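Side-chain contacts in diadenosine tetraphosphatase, putative (PDB 2QJC), which probably hydrolyses diadenosine tetraphosphate symmetrically, as a two-manganese metallophosphatase of the calcineurin-like phosphoesterase family: residues I129-I132 / V137-A140; D62-V67 / A112-T117; S223-V226 / R230-A233; G187-S192 / A206-Q211. One frame throughout, in Å; residues are numbered along the deposited sequence.

Contact 1 of 4, residues I129-I132 / V137-A140; sequences IIRI and VMVA
Ile129-Ile132 and Val137-Ala140 run antiparallel, their axes 4.7 Å apart at closest approach and 166° between directions. Ile130 and Val139 form a hydrogen-bonded pair. Ile130 N donates to Val139 O (3.0 Å) and Val139 N to Ile130 O (2.8 Å). Ile132 and Val137 form the next such pair. There Ile132 N donates to Val137 O at 2.9 Å, and the bond from Val137 N to Ile132 O is the longer one, at 3.2 Å. The two strands make a beta hairpin inside a mixed sheet, with strand 11-13 beside Ile129-Ile132 and strand 199-202 beside Val137-Ala140. One face carries Arg131 and Met138, a non-hydrogen-bonded pair whose side chains lie side by side and point the same way. Met138 is selenomethionine, and its SE lies 3.4 Å from Arg131 NE, oblique to the guanidinium plane. A bend at chi3 of Arg131 (86°) turns the guanidinium alongside the selenium. The other face is aliphatic. Ile132 CD1 touches both Val137 CG1 (4.2 Å) and Val139 CG2 (4.3 Å), while Val137 and Val139 also pack on Ile23 of strand 21-24.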
loop_
_atom_site.group_PDB
_atom_site.type_symbol
_atom_site.label_atom_id
_atom_site.label_comp_id
_atom_site.label_asym_id
_atom_site.label_seq_id
_atom_site.Cartn_x
_atom_site.Cartn_y
_atom_site.Cartn_z
ATOM N N ILE A 129 -5.830 -1.480 7.299
ATOM C CA ILE A 129 -4.595 -1.366 8.060
ATOM C C ILE A 129 -4.104 -2.711 8.579
ATOM O O ILE A 129 -4.894 -3.533 9.032
ATOM C CB ILE A 129 -4.799 -0.427 9.270
ATOM C CG1 ILE A 129 -5.239 0.954 8.780
ATOM C CG2 ILE A 129 -3.514 -0.327 10.093
ATOM C CD1 ILE A 129 -5.743 1.866 9.877
ATOM N N ILE A 130 -2.795 -2.930 8.512
ATOM C CA ILE A 130 -2.204 -4.164 9.023
ATOM C C ILE A 130 -1.086 -3.815 9.998
ATOM O O ILE A 130 -0.181 -3.041 9.671
ATOM C CB ILE A 130 -1.637 -5.054 7.885
ATOM C CG1 ILE A 130 -2.782 -5.563 7.009
ATOM C CG2 ILE A 130 -0.865 -6.251 8.477
ATOM C CD1 ILE A 130 -2.315 -6.334 5.785
ATOM N N ARG A 131 -1.169 -4.370 11.205
ATOM C CA ARG A 131 -0.158 -4.134 12.231
ATOM C C ARG A 131 0.776 -5.346 12.320
ATOM O O ARG A 131 0.314 -6.489 12.394
ATOM C CB ARG A 131 -0.816 -3.901 13.599
ATOM C CG ARG A 131 -1.838 -2.779 13.639
ATOM C CD ARG A 131 -2.317 -2.501 15.072
ATOM N NE ARG A 131 -1.428 -1.574 15.771
ATOM C CZ ARG A 131 -1.651 -1.086 16.989
ATOM N NH1 ARG A 131 -2.736 -1.442 17.662
ATOM N NH2 ARG A 131 -0.801 -0.216 17.524
ATOM N N ILE A 132 2.082 -5.085 12.310
ATOM C CA ILE A 132 3.117 -6.126 12.390
ATOM C C ILE A 132 3.983 -5.715 13.582
ATOM O O ILE A 132 5.108 -5.219 13.422
ATOM C CB ILE A 132 3.979 -6.155 11.100
ATOM C CG1 ILE A 132 3.075 -6.339 9.880
ATOM C CG2 ILE A 132 4.999 -7.300 11.165
ATOM C CD1 ILE A 132 3.752 -6.003 8.566
ATOM N N VAL A 137 5.905 -2.158 13.107
ATOM C CA VAL A 137 5.473 -1.571 11.840
ATOM C C VAL A 137 3.949 -1.564 11.672
ATOM O O VAL A 137 3.246 -2.387 12.259
ATOM C CB VAL A 137 6.117 -2.353 10.651
ATOM C CG1 VAL A 137 5.316 -2.157 9.368
ATOM C CG2 VAL A 137 7.550 -1.883 10.442
HETATM N N MSE A 138 3.448 -0.618 10.879
HETATM C CA MSE A 138 2.020 -0.520 10.567
HETATM C C MSE A 138 1.870 -0.139 9.087
HETATM O O MSE A 138 2.513 0.803 8.601
HETATM C CB MSE A 138 1.312 0.518 11.451
HETATM C CG MSE A 138 1.225 0.124 12.930
HETATM SE SE MSE A 138 -0.203 1.016 13.926
HETATM C CE MSE A 138 0.445 2.829 13.880
ATOM N N VAL A 139 1.027 -0.875 8.370
ATOM C CA VAL A 139 0.822 -0.633 6.946
ATOM C C VAL A 139 -0.565 -0.069 6.629
ATOM O O VAL A 139 -1.580 -0.600 7.083
ATOM C CB VAL A 139 1.033 -1.964 6.135
ATOM C CG1 VAL A 139 0.901 -1.712 4.637
ATOM C CG2 VAL A 139 2.400 -2.559 6.449
ATOM N N ALA A 140 -0.591 1.021 5.865
ATOM C CA ALA A 140 -1.826 1.667 5.416
ATOM C C ALA A 140 -1.534 2.129 3.980
ATOM O O ALA A 140 -0.377 2.330 3.618
ATOM C CB ALA A 140 -2.176 2.866 6.314
#

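Contact 2 of 4, residues D62-V67 / A112-T117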
loop_
_atom_site.group_PDB
_atom_site.type_symbol
_atom_site.label_atom_id
_atom_site.label_comp_id
_atom_site.label_asym_id
_atom_site.label_seq_id
_atom_site.Cartn_x
_atom_site.Cartn_y
_atom_site.Cartn_z
ATOM N N ASP A 62 -1.256 -6.126 -16.466
ATOM C CA ASP A 62 -1.905 -7.319 -15.941
ATOM C C ASP A 62 -2.405 -7.249 -14.497
ATOM O O ASP A 62 -1.782 -7.800 -13.583
ATOM C CB ASP A 62 -0.961 -8.514 -16.114
ATOM C CG ASP A 62 -1.610 -9.829 -15.741
ATOM O OD1 ASP A 62 -2.858 -9.915 -15.803
ATOM O OD2 ASP A 62 -0.866 -10.779 -15.404
ATOM N N SER A 63 -3.548 -6.594 -14.300
ATOM C CA SER A 63 -4.134 -6.468 -12.970
ATOM C C SER A 63 -4.497 -7.828 -12.380
ATOM O O SER A 63 -4.204 -8.106 -11.218
ATOM C CB SER A 63 -5.395 -5.599 -13.013
ATOM O OG SER A 63 -5.099 -4.273 -13.406
ATOM N N PHE A 64 -5.129 -8.670 -13.191
ATOM C CA PHE A 64 -5.559 -9.992 -12.752
ATOM C C PHE A 64 -4.425 -10.931 -12.338
ATOM O O PHE A 64 -4.550 -11.665 -11.355
ATOM C CB PHE A 64 -6.409 -10.650 -13.847
ATOM C CG PHE A 64 -7.628 -9.845 -14.237
ATOM C CD1 PHE A 64 -8.242 -8.992 -13.321
ATOM C CD2 PHE A 64 -8.178 -9.964 -15.512
ATOM C CE1 PHE A 64 -9.384 -8.269 -13.663
ATOM C CE2 PHE A 64 -9.321 -9.246 -15.868
ATOM C CZ PHE A 64 -9.926 -8.396 -14.940
ATOM N N GLY A 65 -3.326 -10.906 -13.084
ATOM C CA GLY A 65 -2.198 -11.761 -12.760
ATOM C C GLY A 65 -1.542 -11.360 -11.454
ATOM O O GLY A 65 -1.080 -12.209 -10.690
ATOM N N VAL A 66 -1.503 -10.055 -11.200
ATOM C CA VAL A 66 -0.918 -9.517 -9.981
ATOM C C VAL A 66 -1.634 -10.057 -8.754
ATOM O O VAL A 66 -0.999 -10.513 -7.800
ATOM C CB VAL A 66 -1.012 -7.971 -9.949
ATOM C CG1 VAL A 66 -0.926 -7.465 -8.505
ATOM C CG2 VAL A 66 0.099 -7.371 -10.784
ATOM N N VAL A 67 -2.960 -10.002 -8.790
ATOM C CA VAL A 67 -3.777 -10.445 -7.676
ATOM C C VAL A 67 -3.738 -11.948 -7.464
ATOM O O VAL A 67 -3.760 -12.417 -6.323
ATOM C CB VAL A 67 -5.233 -9.955 -7.859
ATOM C CG1 VAL A 67 -6.142 -10.557 -6.805
ATOM C CG2 VAL A 67 -5.265 -8.426 -7.773
ATOM N N ALA A 112 -13.933 -3.353 -14.422
ATOM C CA ALA A 112 -15.091 -3.801 -13.664
ATOM C C ALA A 112 -15.923 -4.834 -14.435
ATOM O O ALA A 112 -16.442 -5.779 -13.853
ATOM C CB ALA A 112 -15.958 -2.602 -13.294
ATOM N N GLN A 113 -16.057 -4.650 -15.743
ATOM C CA GLN A 113 -16.841 -5.580 -16.552
ATOM C C GLN A 113 -16.140 -6.926 -16.744
ATOM O O GLN A 113 -16.796 -7.953 -16.945
ATOM C CB GLN A 113 -17.139 -4.957 -17.923
ATOM C CG GLN A 113 -17.696 -3.545 -17.849
ATOM C CD GLN A 113 -17.952 -2.937 -19.214
ATOM O OE1 GLN A 113 -19.075 -2.963 -19.716
ATOM N NE2 GLN A 113 -16.907 -2.393 -19.824
ATOM N N SER A 114 -14.812 -6.924 -16.659
ATOM C CA SER A 114 -14.035 -8.143 -16.863
ATOM C C SER A 114 -13.459 -8.830 -15.622
ATOM O O SER A 114 -12.789 -9.856 -15.749
ATOM C CB SER A 114 -12.887 -7.862 -17.845
ATOM O OG SER A 114 -11.979 -6.897 -17.325
ATOM N N ILE A 115 -13.718 -8.296 -14.430
ATOM C CA ILE A 115 -13.155 -8.902 -13.225
ATOM C C ILE A 115 -13.764 -10.250 -12.828
ATOM O O ILE A 115 -14.970 -10.367 -12.604
ATOM C CB ILE A 115 -13.216 -7.931 -12.005
ATOM C CG1 ILE A 115 -12.369 -8.495 -10.863
ATOM C CG2 ILE A 115 -14.658 -7.723 -11.546
ATOM C CD1 ILE A 115 -12.349 -7.625 -9.611
ATOM N N PRO A 116 -12.921 -11.294 -12.751
ATOM C CA PRO A 116 -13.355 -12.645 -12.380
ATOM C C PRO A 116 -13.614 -12.792 -10.882
ATOM O O PRO A 116 -13.078 -12.033 -10.069
ATOM C CB PRO A 116 -12.208 -13.524 -12.876
ATOM C CG PRO A 116 -11.017 -12.640 -12.721
ATOM C CD PRO A 116 -11.519 -11.297 -13.209
ATOM N N THR A 117 -14.442 -13.774 -10.536
ATOM C CA THR A 117 -14.829 -14.045 -9.156
ATOM C C THR A 117 -13.680 -14.140 -8.153
ATOM O O THR A 117 -13.690 -13.452 -7.130
ATOM C CB THR A 117 -15.665 -15.348 -9.070
ATOM O OG1 THR A 117 -16.883 -15.180 -9.808
ATOM C CG2 THR A 117 -16.005 -15.683 -7.613
#
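Phe64 lays one face of its ring against Pro116. Pro116 CD sits 3.8 Å from the ring centroid and only 14° off the ring normal, a CH-pi contact over the middle of the face. The two side chains are set at a slant to each other. Phe64 CG is anti to its own carbonyl carbon (chi1 -58°), which carries the ring off helix 63-73 and over to the chain at Ser114-Pro116. The far atoms of the ring meet Ser114. Phe64 CZ is 3.3 Å from Ser114 O and 3.5 Å from Ser114 OG, with the carbonyl oxygen oblique to the ring. Ile115 adds an aliphatic touch, its CG1 4.1 Å from Phe64 CE1. The same isoleucine also packs on Leu86 and Val90 of helix 81-91. Asp62 is the N-cap of helix 63-73. Its OD1 accepts from Gly65 N at 2.9 Å, met from above the carboxylate plane, and its OD2 forms a salt bridge with Arg31. Pro116 holds the N-cap position of helix 117-124, and the Phe64 ring packs on it from helix 63-73. No hydrogen bond joins the two segments. The contact rests on dispersion and on CH-pi attraction, which is probably strengthened because Pro116 CD is bonded to the electron-withdrawing amide nitrogen.

Contact 3 of 4, residues S223-V226 / R230-A233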
loop_
_atom_site.group_PDB
_atom_site.type_symbol
_atom_site.label_atom_id
_atom_site.label_comp_id
_atom_site.label_asym_id
_atom_site.label_seq_id
_atom_site.Cartn_x
_atom_site.Cartn_y
_atom_site.Cartn_z
ATOM N N SER A 223 7.315 4.604 -5.545
ATOM C CA SER A 223 8.336 5.090 -6.467
ATOM C C SER A 223 7.893 5.138 -7.940
ATOM O O SER A 223 8.732 5.186 -8.844
ATOM C CB SER A 223 9.617 4.245 -6.328
ATOM O OG SER A 223 9.339 2.853 -6.328
ATOM N N ARG A 224 6.578 5.105 -8.167
ATOM C CA ARG A 224 5.987 5.208 -9.506
ATOM C C ARG A 224 6.244 4.075 -10.492
ATOM O O ARG A 224 6.429 4.329 -11.681
ATOM C CB ARG A 224 6.454 6.498 -10.179
ATOM C CG ARG A 224 6.619 7.674 -9.262
ATOM C CD ARG A 224 7.615 8.658 -9.852
ATOM N NE ARG A 224 7.224 10.005 -9.487
ATOM C CZ ARG A 224 6.818 10.929 -10.344
ATOM N NH1 ARG A 224 6.765 10.669 -11.642
ATOM N NH2 ARG A 224 6.412 12.099 -9.880
ATOM N N CYS A 225 6.231 2.833 -10.028
ATOM C CA CYS A 225 6.487 1.705 -10.916
ATOM C C CYS A 225 5.717 1.728 -12.252
ATOM O O CYS A 225 6.318 1.616 -13.318
ATOM C CB CYS A 225 6.196 0.393 -10.184
ATOM S SG CYS A 225 6.269 -1.054 -11.265
ATOM N N VAL A 226 4.398 1.874 -12.189
ATOM C CA VAL A 226 3.560 1.880 -13.387
ATOM C C VAL A 226 3.761 3.074 -14.320
ATOM O O VAL A 226 3.405 3.013 -15.492
ATOM C CB VAL A 226 2.062 1.804 -13.023
ATOM C CG1 VAL A 226 1.611 3.102 -12.367
ATOM C CG2 VAL A 226 1.234 1.518 -14.278
ATOM N N ARG A 230 9.945 2.989 -10.622
ATOM C CA ARG A 230 10.520 1.804 -9.981
ATOM C C ARG A 230 9.536 1.176 -8.987
ATOM O O ARG A 230 8.603 1.840 -8.517
ATOM C CB ARG A 230 11.809 2.177 -9.228
ATOM C CG ARG A 230 12.932 2.730 -10.095
ATOM C CD ARG A 230 14.159 3.080 -9.271
ATOM N NE ARG A 230 14.876 1.898 -8.796
ATOM C CZ ARG A 230 15.617 1.105 -9.566
ATOM N NH1 ARG A 230 15.746 1.361 -10.862
ATOM N NH2 ARG A 230 16.238 0.058 -9.036
ATOM N N LEU A 231 9.740 -0.105 -8.681
ATOM C CA LEU A 231 8.901 -0.818 -7.718
ATOM C C LEU A 231 9.807 -1.075 -6.519
ATOM O O LEU A 231 10.754 -1.861 -6.602
ATOM C CB LEU A 231 8.391 -2.146 -8.284
ATOM C CG LEU A 231 7.307 -2.828 -7.432
ATOM C CD1 LEU A 231 6.072 -1.909 -7.326
ATOM C CD2 LEU A 231 6.925 -4.184 -8.052
ATOM N N SER A 232 9.514 -0.395 -5.414
ATOM C CA SER A 232 10.313 -0.493 -4.202
ATOM C C SER A 232 9.678 -1.287 -3.070
ATOM O O SER A 232 8.454 -1.384 -2.962
ATOM C CB SER A 232 10.632 0.910 -3.691
ATOM O OG SER A 232 11.114 1.728 -4.737
ATOM N N ALA A 233 10.531 -1.846 -2.217
ATOM C CA ALA A 233 10.064 -2.608 -1.074
ATOM C C ALA A 233 10.911 -2.293 0.148
ATOM O O ALA A 233 12.105 -1.986 0.025
ATOM C CB ALA A 233 10.124 -4.107 -1.371
HETATM O O HOH W 1 7.047 1.037 -5.179
#
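The flat carbonyl group of Arg230 is met from above its plane by Ser223 OG. The hydroxyl stands 71° out of that plane and donates to Arg230 O at 2.5 Å, an unusually short distance whose exact value should be read with caution. Arg230 N donates a bent bond to Ser223 O (3.1 Å, 135° at the hydrogen). Ser223 OG is placed between its own backbone N and carbonyl carbon (chi1 47°), which turns it toward the strand. It also accepts from Ser232 OG at 2.6 Å. A water completes the group, donating to Ser223 OG (3.1 Å) and accepting from Ser232 N (2.9 Å). One hydroxyl thus has three polar partners. Beside this cluster the contact is apolar. Cys225 CB packs on Leu231 CD1 at 3.7 Å, and Cys225 SG lies 3.8 Å from Leu231 CB. Both residues also touch Gln33 of helix 31-41. The guanidinium of Arg230 turns elsewhere, its NE bonding Ser243 OG of strand 240-245. The arrangement is a tight loop leading into strand 230-236, which pairs with strand 21-24 next to the manganese site. The side chain of Leu231 is about 6 Å from that of the metal ligand Asp26.

Contact 4 of 4, residues G187-S192 / A206-Q211; sequences GKPWAS and ARRGLQ
Pro189 and Arg208 face each other across segments whose backbones do not pair, with their CA atoms 9.4 Å apart. Pro189 CB lies over the centre of one face of the Arg208 guanidinium, 3.5 Å from Arg208 CZ. The two side chains cross at about a right angle. The arginine chain is extended from CG to NE, which carries the guanidinium across to the proline. Its nitrogens are held from outside the segments. NH1 forms a salt bridge with Asp205, and NH2 bonds Asn163 OD1. These bonds probably hold the group's rotation, with one face turned to Pro189. Further along, Ala191 CB comes within 4.4 Å of Gln211 OE1, and both residues pack on Phe202 of strand 199-202. A water joins the same two residues. It accepts from Ala191 N at 3.1 Å and donates to Gln211 OE1 at 3.2 Å. The turn after Pro189 is tied by its own carbonyl. Pro189 O accepts from Ser192 N (3.1 Å) and from Ser192 OG (2.9 Å), the hydroxyl lying in the carbonyl plane. Ala191 CB also covers one face of the Trp190 ring, which meets Phe202 edge-to-face. Strand 188-189 is an outer strand of a small antiparallel sheet, and Ala206-Gln211 follows the manganese ligand His204. The contact therefore joins that sheet to the loop beyond a metal-binding histidine of the calcineurin-like phosphoesterase fold, with the side chains of Arg208 and His204 about 8 Å apart.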
loop_
_atom_site.group_PDB
_atom_site.type_symbol
_atom_site.label_atom_id
_atom_site.label_comp_id
_atom_site.label_asym_id
_atom_site.label_seq_id
_atom_site.Cartn_x
_atom_site.Cartn_y
_atom_site.Cartn_z
ATOM N N GLY A 187 -1.173 23.189 3.595
ATOM C CA GLY A 187 -0.892 22.103 4.511
ATOM C C GLY A 187 0.507 21.570 4.282
ATOM O O GLY A 187 1.292 22.154 3.528
ATOM N N LYS A 188 0.826 20.458 4.935
ATOM C CA LYS A 188 2.133 19.841 4.793
ATOM C C LYS A 188 1.942 18.364 4.501
ATOM O O LYS A 188 0.883 17.797 4.785
ATOM C CB LYS A 188 2.939 20.005 6.084
ATOM C CG LYS A 188 3.105 21.445 6.538
ATOM C CD LYS A 188 3.917 21.529 7.816
ATOM C CE LYS A 188 4.138 22.978 8.232
ATOM N NZ LYS A 188 4.965 23.086 9.473
ATOM N N PRO A 189 2.954 17.724 3.900
ATOM C CA PRO A 189 2.845 16.296 3.595
ATOM C C PRO A 189 2.508 15.571 4.890
ATOM O O PRO A 189 3.166 15.785 5.915
ATOM C CB PRO A 189 4.228 15.945 3.049
ATOM C CG PRO A 189 5.124 17.034 3.584
ATOM C CD PRO A 189 4.263 18.257 3.489
ATOM N N TRP A 190 1.480 14.727 4.851
ATOM C CA TRP A 190 1.051 14.037 6.056
ATOM C C TRP A 190 2.183 13.362 6.845
ATOM O O TRP A 190 2.273 13.532 8.060
ATOM C CB TRP A 190 -0.063 13.023 5.734
ATOM C CG TRP A 190 0.441 11.661 5.364
ATOM C CD1 TRP A 190 0.796 11.224 4.116
ATOM C CD2 TRP A 190 0.791 10.610 6.272
ATOM N NE1 TRP A 190 1.357 9.974 4.197
ATOM C CE2 TRP A 190 1.367 9.573 5.508
ATOM C CE3 TRP A 190 0.681 10.452 7.662
ATOM C CZ2 TRP A 190 1.835 8.389 6.083
ATOM C CZ3 TRP A 190 1.148 9.272 8.241
ATOM C CH2 TRP A 190 1.720 8.255 7.447
ATOM N N ALA A 191 3.056 12.623 6.165
ATOM C CA ALA A 191 4.137 11.913 6.848
ATOM C C ALA A 191 5.017 12.773 7.750
ATOM O O ALA A 191 5.523 12.288 8.769
ATOM C CB ALA A 191 5.003 11.172 5.836
ATOM N N SER A 192 5.206 14.044 7.398
ATOM C CA SER A 192 6.044 14.910 8.234
ATOM C C SER A 192 5.421 15.121 9.614
ATOM O O SER A 192 6.105 15.523 10.554
ATOM C CB SER A 192 6.252 16.278 7.572
ATOM O OG SER A 192 5.066 17.052 7.628
ATOM N N ALA A 206 2.262 8.818 -5.550
ATOM C CA ALA A 206 3.241 8.743 -6.641
ATOM C C ALA A 206 3.853 10.106 -6.979
ATOM O O ALA A 206 5.007 10.192 -7.396
ATOM C CB ALA A 206 2.580 8.143 -7.897
ATOM N N ARG A 207 3.084 11.177 -6.806
ATOM C CA ARG A 207 3.596 12.520 -7.103
ATOM C C ARG A 207 4.882 12.852 -6.357
ATOM O O ARG A 207 5.706 13.619 -6.847
ATOM C CB ARG A 207 2.573 13.582 -6.735
ATOM C CG ARG A 207 1.273 13.477 -7.464
ATOM C CD ARG A 207 0.377 14.578 -7.010
ATOM N NE ARG A 207 -0.993 14.331 -7.425
ATOM C CZ ARG A 207 -2.026 15.043 -7.006
ATOM N NH1 ARG A 207 -1.828 16.047 -6.161
ATOM N NH2 ARG A 207 -3.248 14.742 -7.420
ATOM N N ARG A 208 5.044 12.296 -5.161
ATOM C CA ARG A 208 6.227 12.569 -4.359
ATOM C C ARG A 208 7.313 11.513 -4.463
ATOM O O ARG A 208 8.424 11.706 -3.965
ATOM C CB ARG A 208 5.830 12.746 -2.894
ATOM C CG ARG A 208 5.038 14.013 -2.615
ATOM C CD ARG A 208 4.830 14.203 -1.113
ATOM N NE ARG A 208 4.382 15.554 -0.793
ATOM C CZ ARG A 208 3.181 15.858 -0.305
ATOM N NH1 ARG A 208 2.285 14.903 -0.071
ATOM N NH2 ARG A 208 2.876 17.125 -0.049
ATOM N N GLY A 209 6.993 10.394 -5.102
ATOM C CA GLY A 209 7.972 9.337 -5.244
ATOM C C GLY A 209 8.370 8.736 -3.911
ATOM O O GLY A 209 7.653 8.869 -2.917
ATOM N N LEU A 210 9.520 8.071 -3.894
ATOM C CA LEU A 210 10.031 7.437 -2.686
ATOM C C LEU A 210 10.297 8.490 -1.610
ATOM O O LEU A 210 11.022 9.453 -1.850
ATOM C CB LEU A 210 11.327 6.692 -3.011
ATOM C CG LEU A 210 11.897 5.731 -1.966
ATOM C CD1 LEU A 210 10.985 4.513 -1.854
ATOM C CD2 LEU A 210 13.295 5.299 -2.384
ATOM N N GLN A 211 9.704 8.309 -0.428
ATOM C CA GLN A 211 9.895 9.243 0.680
ATOM C C GLN A 211 10.677 8.554 1.794
ATOM O O GLN A 211 10.161 7.641 2.444
ATOM C CB GLN A 211 8.541 9.725 1.225
ATOM C CG GLN A 211 7.708 10.537 0.226
ATOM C CD GLN A 211 6.400 11.060 0.813
ATOM O OE1 GLN A 211 6.399 11.833 1.769
ATOM N NE2 GLN A 211 5.281 10.639 0.234
HETATM O O HOH W 2 3.685 12.611 3.173
#

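Overall arrangement
Contacts 3 and 4 touch each other, with centres about 15 Å apart. Arg224 NE packs 3.1 Å from Ala206 O, and Ser232 OG lies 4.0 Å from Leu210 CD1. Contact 1 stands apart, its nearest atoms about 7 Å from contact 4 and about 11 Å from contact 3. All three come within about 9 to 11 Å of a manganese of the two-metal site, where Asp55 is shared by both ions. The side chain of Arg224 is about 9 Å from a manganese, and those of Ala140 and Gln211 about 11 Å. Contact 2 is a surface contact away from that site, its centre about 25 Å from that of contact 1 and 29 Å from that of contact 4.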